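Side-chain contacts in SusD homolog (PDB 3SGH), which probably binds glycans at the bacterial surface as a SusD-type outer-membrane lipoprotein, helping sugar uptake: residues Val219-Gly224 with Tyr344-Arg349; Pro16-Leu21 with Ala171-Phe176; Ser257-Asn260 with Arg266-Ala269. One frame throughout, in Å; residues are numbered along the deposited sequence. Where two conformers were deposited one is given.

Contact 1. Residues Val219-Gly224 with Tyr344-Arg349; sequences VMESVG and YEKGVR
Lys346 reaches Glu221 because its CG stands anti to the backbone N (chi1 -177°) and the chain runs on nearly straight as far as CE, turning only at the last bond to place NZ beside the loop. Glu221 answers with a bend at chi2 (-75°), which turns OE1 toward the lysine, on the flank that its own carbonyl oxygen also faces, and the two side chains cross at about a right angle. The ammonium is therefore gripped twice by one residue. Lys346 NZ donates to Glu221 O at 3.0 Å, a bond lying in the carbonyl plane and directed at a lone pair. A longer salt bridge of 3.3 Å joins Lys346 NZ to Glu221 OE1. Glu221 OE1 also lies 3.2 Å from Lys346 CE, so it sits across the last methylene as well as beside NZ.

In the helix-rich alpha-alpha superhelix of this SusD-like protein, the pair ties the loop between helix 204-217 and strand 227-229 to one side of helix 340-354. It is a worked example of how a single long side chain can bridge backbones whose nearest CA atoms, those of Glu221 and Lys346, are 9.2 Å apart. Replacing Lys346 with an alanine would probably leave Glu221 O without this donor and take one positive partner from the carboxylate. Glu221 also forms a salt bridge through OE2 with Arg326 of helix 319-331, so the carboxylate is shared between cations; this would be expected to favour its ionised form. The loop itself is held by Asp225, whose OD2 accepts from the backbone N atoms of both Glu221 and Ser222.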
loop_
_atom_site.group_PDB
_atom_site.type_symbol
_atom_site.label_atom_id
_atom_site.label_comp_id
_atom_site.label_asym_id
_atom_site.label_seq_id
_atom_site.Cartn_x
_atom_site.Cartn_y
_atom_site.Cartn_z
ATOM N N VAL A 219 2.928 9.270 -16.607
ATOM C CA VAL A 219 3.037 8.894 -15.189
ATOM C C VAL A 219 4.097 9.777 -14.523
ATOM O O VAL A 219 4.758 10.614 -15.177
ATOM C CB VAL A 219 3.363 7.384 -15.040
ATOM C CG1 VAL A 219 2.193 6.501 -15.556
ATOM C CG2 VAL A 219 4.676 7.022 -15.791
HETATM N N MSE A 220 4.285 9.593 -13.225
HETATM C CA MSE A 220 5.326 10.346 -12.498
HETATM C C MSE A 220 6.702 9.998 -13.070
HETATM O O MSE A 220 6.973 8.837 -13.429
HETATM C CB MSE A 220 5.309 10.029 -11.011
HETATM C CG MSE A 220 4.068 10.440 -10.294
HETATM SE SE MSE A 220 4.220 9.945 -8.440
HETATM C CE MSE A 220 2.475 10.637 -7.960
ATOM N N GLU A 221 7.565 11.008 -13.179
ATOM C CA GLU A 221 8.897 10.836 -13.775
ATOM C C GLU A 221 10.058 11.335 -12.917
ATOM O O GLU A 221 11.167 10.840 -13.086
ATOM C CB GLU A 221 8.982 11.538 -15.118
ATOM C CG GLU A 221 8.051 10.948 -16.147
ATOM C CD GLU A 221 8.527 9.613 -16.702
ATOM O OE1 GLU A 221 9.497 9.010 -16.169
ATOM O OE2 GLU A 221 7.928 9.159 -17.719
ATOM N N SER A 222 9.781 12.220 -11.972
ATOM C CA SER A 222 10.829 12.789 -11.121
ATOM C C SER A 222 10.349 12.956 -9.693
ATOM O O SER A 222 9.125 12.952 -9.423
ATOM C CB SER A 222 11.258 14.152 -11.656
ATOM O OG SER A 222 10.197 15.081 -11.575
ATOM N N VAL A 223 11.293 13.102 -8.772
ATOM C CA VAL A 223 10.951 13.203 -7.332
ATOM C C VAL A 223 10.000 14.355 -7.006
ATOM O O VAL A 223 9.210 14.242 -6.066
ATOM C CB VAL A 223 12.204 13.226 -6.409
ATOM C CG1 VAL A 223 12.952 11.910 -6.517
ATOM C CG2 VAL A 223 13.114 14.410 -6.712
ATOM N N GLY A 224 10.035 15.431 -7.792
ATOM C CA GLY A 224 9.111 16.563 -7.607
ATOM C C GLY A 224 7.660 16.215 -7.902
ATOM O O GLY A 224 6.755 16.977 -7.602
ATOM N N TYR A 344 13.981 -0.308 -14.063
ATOM C CA TYR A 344 14.524 -0.785 -12.782
ATOM C C TYR A 344 15.562 0.176 -12.208
ATOM O O TYR A 344 15.449 0.620 -11.039
ATOM C CB TYR A 344 15.101 -2.176 -12.973
ATOM C CG TYR A 344 15.794 -2.760 -11.779
ATOM C CD1 TYR A 344 15.065 -3.313 -10.731
ATOM C CD2 TYR A 344 17.193 -2.824 -11.722
ATOM C CE1 TYR A 344 15.690 -3.897 -9.667
ATOM C CE2 TYR A 344 17.833 -3.408 -10.632
ATOM C CZ TYR A 344 17.079 -3.940 -9.613
ATOM O OH TYR A 344 17.698 -4.529 -8.525
ATOM N N GLU A 345 16.587 0.495 -13.006
ATOM C CA GLU A 345 17.623 1.387 -12.548
ATOM C C GLU A 345 17.080 2.774 -12.252
ATOM O O GLU A 345 17.504 3.404 -11.269
ATOM C CB GLU A 345 18.785 1.441 -13.532
ATOM C CG GLU A 345 19.482 0.061 -13.643
ATOM C CD GLU A 345 20.877 0.098 -14.207
ATOM O OE1 GLU A 345 21.123 0.923 -15.138
ATOM O OE2 GLU A 345 21.703 -0.730 -13.735
ATOM N N LYS A 346 16.124 3.225 -13.069
ATOM C CA LYS A 346 15.489 4.535 -12.856
ATOM C C LYS A 346 14.791 4.546 -11.502
ATOM O O LYS A 346 14.928 5.506 -10.719
ATOM C CB LYS A 346 14.491 4.847 -14.001
ATOM C CG LYS A 346 13.862 6.196 -13.900
ATOM C CD LYS A 346 12.724 6.369 -14.932
ATOM C CE LYS A 346 11.863 7.557 -14.556
ATOM N NZ LYS A 346 12.526 8.847 -14.830
ATOM N N GLY A 347 14.045 3.488 -11.220
ATOM C CA GLY A 347 13.315 3.341 -9.964
ATOM C C GLY A 347 14.227 3.388 -8.746
ATOM O O GLY A 347 13.927 4.076 -7.748
ATOM N N VAL A 348 15.326 2.642 -8.813
ATOM C CA VAL A 348 16.277 2.588 -7.691
ATOM C C VAL A 348 16.879 3.976 -7.494
ATOM O O VAL A 348 16.942 4.478 -6.373
ATOM C CB VAL A 348 17.386 1.563 -7.926
ATOM C CG1 VAL A 348 18.364 1.569 -6.753
ATOM C CG2 VAL A 348 16.764 0.162 -8.088
ATOM N N ARG A 349 17.263 4.641 -8.595
ATOM C CA ARG A 349 17.865 5.983 -8.467
ATOM C C ARG A 349 16.851 7.026 -7.945
ATOM O O ARG A 349 17.195 7.877 -7.125
ATOM C CB ARG A 349 18.464 6.449 -9.785
ATOM C CG ARG A 349 19.714 5.675 -10.196
ATOM C CD ARG A 349 20.266 6.213 -11.515
ATOM N NE ARG A 349 21.260 5.275 -12.012
ATOM C CZ ARG A 349 22.506 5.233 -11.583
ATOM N NH1 ARG A 349 22.931 6.115 -10.687
ATOM N NH2 ARG A 349 23.342 4.323 -12.071
#

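Contact 2. Residues Pro16-Leu21 with Ala171-Phe176; sequences PASNLL and AVVDQF
Val173 presses both of its methyl groups against the backbone of Ser18, CG1 and CG2 each lying 3.7 Å from Ser18 O. The contact joins helix 17-24, the first of the modelled chain in this alpha-helical SusD-like fold, to the loop between helices 168-171 and 181-198, and no hydrogen bond crosses it. With CG1 anti to its own carbonyl carbon (chi1 -60°), the valine straddles the oxygen: CG1 faces the polar ends, 4.0 Å from Asn19 OD1 and 4.1 Å from Ser18 OG, while CG2 turns to Leu21 CD1 at 4.4 Å. Ser18 O also accepts from Leu21 N, so it remains a helix acceptor under its apolar lid.

A second shell sets both sides in place. Leu21 packs on Met104 and Ala105, and Ser18 on Ile101, all of helix 100-120. On the loop side, Asp174 makes an Asx turn directly after the valine and anchors its other oxygen, OD2, to Gly179 N and Trp184 NE1. Within that turn Phe176 N donates to Asp174 OD1 at 2.9 Å, coming in from above the carboxylate plane, 43° out of it.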
loop_
_atom_site.group_PDB
_atom_site.type_symbol
_atom_site.label_atom_id
_atom_site.label_comp_id
_atom_site.label_asym_id
_atom_site.label_seq_id
_atom_site.Cartn_x
_atom_site.Cartn_y
_atom_site.Cartn_z
ATOM N N PRO A 16 -19.280 25.347 0.136
ATOM C CA PRO A 16 -18.379 25.345 -1.037
ATOM C C PRO A 16 -17.795 23.950 -1.280
ATOM O O PRO A 16 -17.095 23.438 -0.410
ATOM C CB PRO A 16 -17.264 26.342 -0.648
ATOM C CG PRO A 16 -17.501 26.706 0.813
ATOM C CD PRO A 16 -18.564 25.748 1.357
ATOM N N ALA A 17 -18.092 23.354 -2.443
ATOM C CA ALA A 17 -17.777 21.940 -2.713
ATOM C C ALA A 17 -16.305 21.588 -2.454
ATOM O O ALA A 17 -16.015 20.526 -1.902
ATOM C CB ALA A 17 -18.173 21.573 -4.169
ATOM N N SER A 18 -15.381 22.482 -2.829
ATOM C CA SER A 18 -13.943 22.230 -2.620
ATOM C C SER A 18 -13.605 21.905 -1.143
ATOM O O SER A 18 -12.687 21.145 -0.853
ATOM C CB SER A 18 -13.104 23.422 -3.078
ATOM O OG SER A 18 -13.315 24.523 -2.211
ATOM N N ASN A 19 -14.352 22.482 -0.209
ATOM C CA ASN A 19 -14.126 22.194 1.196
ATOM C C ASN A 19 -14.503 20.754 1.602
ATOM O O ASN A 19 -13.908 20.201 2.532
ATOM C CB ASN A 19 -14.844 23.213 2.089
ATOM C CG ASN A 19 -14.296 24.652 1.932
ATOM O OD1 ASN A 19 -13.635 25.018 0.924
ATOM N ND2 ASN A 19 -14.602 25.482 2.912
ATOM N N LEU A 20 -15.443 20.122 0.884
ATOM C CA LEU A 20 -15.776 18.718 1.182
ATOM C C LEU A 20 -14.639 17.778 0.738
ATOM O O LEU A 20 -14.530 16.675 1.250
ATOM C CB LEU A 20 -17.078 18.300 0.509
ATOM C CG LEU A 20 -18.305 19.097 0.998
ATOM C CD1 LEU A 20 -19.334 19.136 -0.114
ATOM C CD2 LEU A 20 -18.797 18.491 2.310
ATOM N N LEU A 21 -13.792 18.222 -0.203
ATOM C CA LEU A 21 -12.646 17.408 -0.620
ATOM C C LEU A 21 -11.698 17.199 0.535
ATOM O O LEU A 21 -11.085 16.154 0.620
ATOM C CB LEU A 21 -11.859 18.073 -1.746
ATOM C CG LEU A 21 -12.380 18.104 -3.158
ATOM C CD1 LEU A 21 -11.310 18.860 -3.952
ATOM C CD2 LEU A 21 -12.620 16.696 -3.724
ATOM N N ALA A 171 -6.444 25.060 -5.507
ATOM C CA ALA A 171 -5.281 25.541 -4.698
ATOM C C ALA A 171 -5.614 25.830 -3.206
ATOM O O ALA A 171 -4.806 25.615 -2.294
ATOM C CB ALA A 171 -4.645 26.767 -5.351
ATOM N N VAL A 172 -6.810 26.308 -2.975
ATOM C CA VAL A 172 -7.254 26.722 -1.641
ATOM C C VAL A 172 -7.198 25.574 -0.645
ATOM O O VAL A 172 -6.970 25.819 0.548
ATOM C CB VAL A 172 -8.694 27.292 -1.672
ATOM C CG1 VAL A 172 -9.162 27.668 -0.244
ATOM C CG2 VAL A 172 -8.768 28.514 -2.552
ATOM N N VAL A 173 -7.399 24.334 -1.116
ATOM C CA VAL A 173 -7.539 23.186 -0.223
ATOM C C VAL A 173 -6.516 22.037 -0.455
ATOM O O VAL A 173 -6.454 21.064 0.326
ATOM C CB VAL A 173 -8.954 22.557 -0.331
ATOM C CG1 VAL A 173 -10.032 23.606 0.058
ATOM C CG2 VAL A 173 -9.186 21.947 -1.670
ATOM N N ASP A 174 -5.717 22.175 -1.495
ATOM C CA ASP A 174 -4.851 21.089 -1.964
ATOM C C ASP A 174 -3.461 21.166 -1.344
ATOM O O ASP A 174 -2.570 21.796 -1.908
ATOM C CB ASP A 174 -4.757 21.159 -3.475
ATOM C CG ASP A 174 -3.835 20.108 -4.082
ATOM O OD1 ASP A 174 -3.440 19.110 -3.385
ATOM O OD2 ASP A 174 -3.532 20.275 -5.306
ATOM N N GLN A 175 -3.248 20.420 -0.255
ATOM C CA GLN A 175 -1.937 20.318 0.375
ATOM C C GLN A 175 -0.941 19.408 -0.343
ATOM O O GLN A 175 0.239 19.363 0.022
ATOM C CB GLN A 175 -2.077 19.849 1.827
ATOM C CG GLN A 175 -2.542 18.401 2.058
ATOM C CD GLN A 175 -4.031 18.238 2.253
ATOM O OE1 GLN A 175 -4.840 18.984 1.672
ATOM N NE2 GLN A 175 -4.416 17.234 3.054
ATOM N N PHE A 176 -1.420 18.658 -1.329
ATOM C CA PHE A 176 -0.561 17.712 -2.068
ATOM C C PHE A 176 0.219 18.420 -3.170
ATOM O O PHE A 176 1.468 18.348 -3.213
ATOM C CB PHE A 176 -1.437 16.582 -2.629
ATOM C CG PHE A 176 -2.220 15.875 -1.551
ATOM C CD1 PHE A 176 -1.653 14.817 -0.831
ATOM C CD2 PHE A 176 -3.473 16.316 -1.203
ATOM C CE1 PHE A 176 -2.356 14.201 0.184
ATOM C CE2 PHE A 176 -4.176 15.713 -0.171
ATOM C CZ PHE A 176 -3.629 14.647 0.514
#

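Contact 3. Residues Ser257-Asn260 with Arg266-Ala269; sequences SYMN and RRPA
Arg267 turns the edge of its guanidinium to the amide of Asn260, the two planes standing 77° apart, and rests its aliphatic part against Met259. These contacts close a short connection in which helix 253-261 is followed, after only a few residues, by helix 267-270, a local helical link within the SusD-like fold. Asn260 OD1 lies close to the guanidinium plane and takes a fairly straight bond from Arg267 NH1, 2.9 Å long with an angle of 160° at the hydrogen. The amide oxygen thus meets the arginine at its rim, and the backbone oxygen of Met259 lies over one guanidinium face. Further bonds fix both groups: Arg267 NE donates to Asp264 O in the intervening loop, and Asn260 ND2 is bound to Tyr282 O.

The apolar half runs beside this polar one. Arg267 CG lies 3.8 Å from Met259 CB, and the selenomethionine side chain then bends at its last torsion (chi3 76°), carrying CE to the neighbouring arginine. There the methyl, Met259 CE, is wedged 3.6 Å from Arg266 CB and 3.7 Å from Arg267 N. Met259 and Arg266 cross at about a right angle, and both touch Ile416 of helix 403-417. The guanidinium of Arg266 is occupied away from this pair, by Ser351, Gln413 and a salt bridge to Asp264. A water adds a second route from Arg267 to helix 253-261: it donates to Asn260 O at 2.9 Å and accepts a weak bond from Arg267 NH1 at 3.2 Å.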
loop_
_atom_site.group_PDB
_atom_site.type_symbol
_atom_site.label_atom_id
_atom_site.label_comp_id
_atom_site.label_asym_id
_atom_site.label_seq_id
_atom_site.Cartn_x
_atom_site.Cartn_y
_atom_site.Cartn_z
ATOM N N SER A 257 15.843 -6.726 7.581
ATOM C CA SER A 257 16.743 -7.843 7.203
ATOM C C SER A 257 17.115 -7.865 5.715
ATOM O O SER A 257 18.287 -8.117 5.343
ATOM C CB SER A 257 16.112 -9.193 7.590
ATOM O OG SER A 257 16.054 -9.273 8.999
ATOM N N TYR A 258 16.164 -7.609 4.830
ATOM C CA TYR A 258 16.540 -7.508 3.424
ATOM C C TYR A 258 17.598 -6.391 3.246
ATOM O O TYR A 258 18.640 -6.569 2.600
ATOM C CB TYR A 258 15.347 -7.160 2.556
ATOM C CG TYR A 258 14.531 -8.344 1.984
ATOM C CD1 TYR A 258 13.637 -9.067 2.748
ATOM C CD2 TYR A 258 14.663 -8.676 0.649
ATOM C CE1 TYR A 258 12.862 -10.098 2.170
ATOM C CE2 TYR A 258 13.914 -9.665 0.088
ATOM C CZ TYR A 258 13.032 -10.384 0.847
ATOM O OH TYR A 258 12.267 -11.338 0.225
HETATM N N MSE A 259 17.321 -5.230 3.825
HETATM C CA MSE A 259 18.213 -4.075 3.716
HETATM C C MSE A 259 19.566 -4.221 4.440
HETATM O O MSE A 259 20.584 -3.728 3.945
HETATM C CB MSE A 259 17.450 -2.838 4.166
HETATM C CG MSE A 259 16.300 -2.500 3.207
HETATM SE SE MSE A 259 15.289 -0.961 3.768
HETATM C CE MSE A 259 16.579 0.415 3.223
ATOM N N ASN A 260 19.610 -4.954 5.547
ATOM C CA ASN A 260 20.882 -5.267 6.220
ATOM C C ASN A 260 21.762 -6.159 5.305
ATOM O O ASN A 260 22.963 -5.921 5.157
ATOM C CB ASN A 260 20.660 -5.954 7.565
ATOM C CG ASN A 260 20.351 -4.981 8.701
ATOM O OD1 ASN A 260 20.700 -3.805 8.645
ATOM N ND2 ASN A 260 19.753 -5.502 9.775
ATOM N N ARG A 266 19.915 3.299 2.226
ATOM C CA ARG A 266 18.678 3.931 2.677
ATOM C C ARG A 266 18.326 3.635 4.124
ATOM O O ARG A 266 17.416 4.269 4.644
ATOM C CB ARG A 266 17.531 3.526 1.756
ATOM C CG ARG A 266 17.671 4.180 0.385
ATOM C CD ARG A 266 16.674 3.528 -0.607
ATOM N NE ARG A 266 17.126 2.184 -0.910
ATOM C CZ ARG A 266 16.694 1.469 -1.946
ATOM N NH1 ARG A 266 15.731 1.940 -2.762
ATOM N NH2 ARG A 266 17.223 0.281 -2.159
ATOM N N ARG A 267 18.994 2.672 4.774
ATOM C CA ARG A 267 18.668 2.333 6.154
ATOM C C ARG A 267 18.538 3.545 7.103
ATOM O O ARG A 267 17.503 3.668 7.770
ATOM C CB ARG A 267 19.603 1.265 6.711
ATOM C CG ARG A 267 19.335 -0.160 6.120
ATOM C CD ARG A 267 20.398 -1.156 6.587
ATOM N NE ARG A 267 21.709 -0.751 6.097
ATOM C CZ ARG A 267 22.850 -1.308 6.453
ATOM N NH1 ARG A 267 22.860 -2.301 7.348
ATOM N NH2 ARG A 267 23.993 -0.853 5.955
ATOM N N PRO A 268 19.549 4.445 7.154
ATOM C CA PRO A 268 19.440 5.595 8.053
ATOM C C PRO A 268 18.348 6.590 7.699
ATOM O O PRO A 268 17.941 7.390 8.577
ATOM C CB PRO A 268 20.819 6.268 7.973
ATOM C CG PRO A 268 21.435 5.767 6.725
ATOM C CD PRO A 268 20.895 4.341 6.584
ATOM N N ALA A 269 17.848 6.535 6.452
ATOM C CA ALA A 269 16.721 7.384 6.042
ATOM C C ALA A 269 15.352 6.748 6.389
ATOM O O ALA A 269 14.317 7.425 6.401
ATOM C CB ALA A 269 16.822 7.665 4.595
HETATM O O HOH W 1 24.592 -4.979 7.298
#

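Contacts 1 and 3 are neighbours, their centres 19 Å apart and their nearest atoms about 5 Å, and contact 3 falls in sequence between the two segments of contact 1. They share supports: helix 340-354 carries Lys346 and also Ser351, the partner of Arg266, while Gln413 of helix 403-417 binds Arg266 and packs on Tyr344 and Val348. The centre of contact 2 lies farther off, 28 Å from that of contact 1 and 37 Å from that of contact 3, although nearest atoms are about 7 Å apart for contacts 1 and 2, against about 19 Å for contacts 2 and 3. One tie to contact 1 is helix 181-198, which supplies Trp184 to Asp174 and Thr190 to Met220.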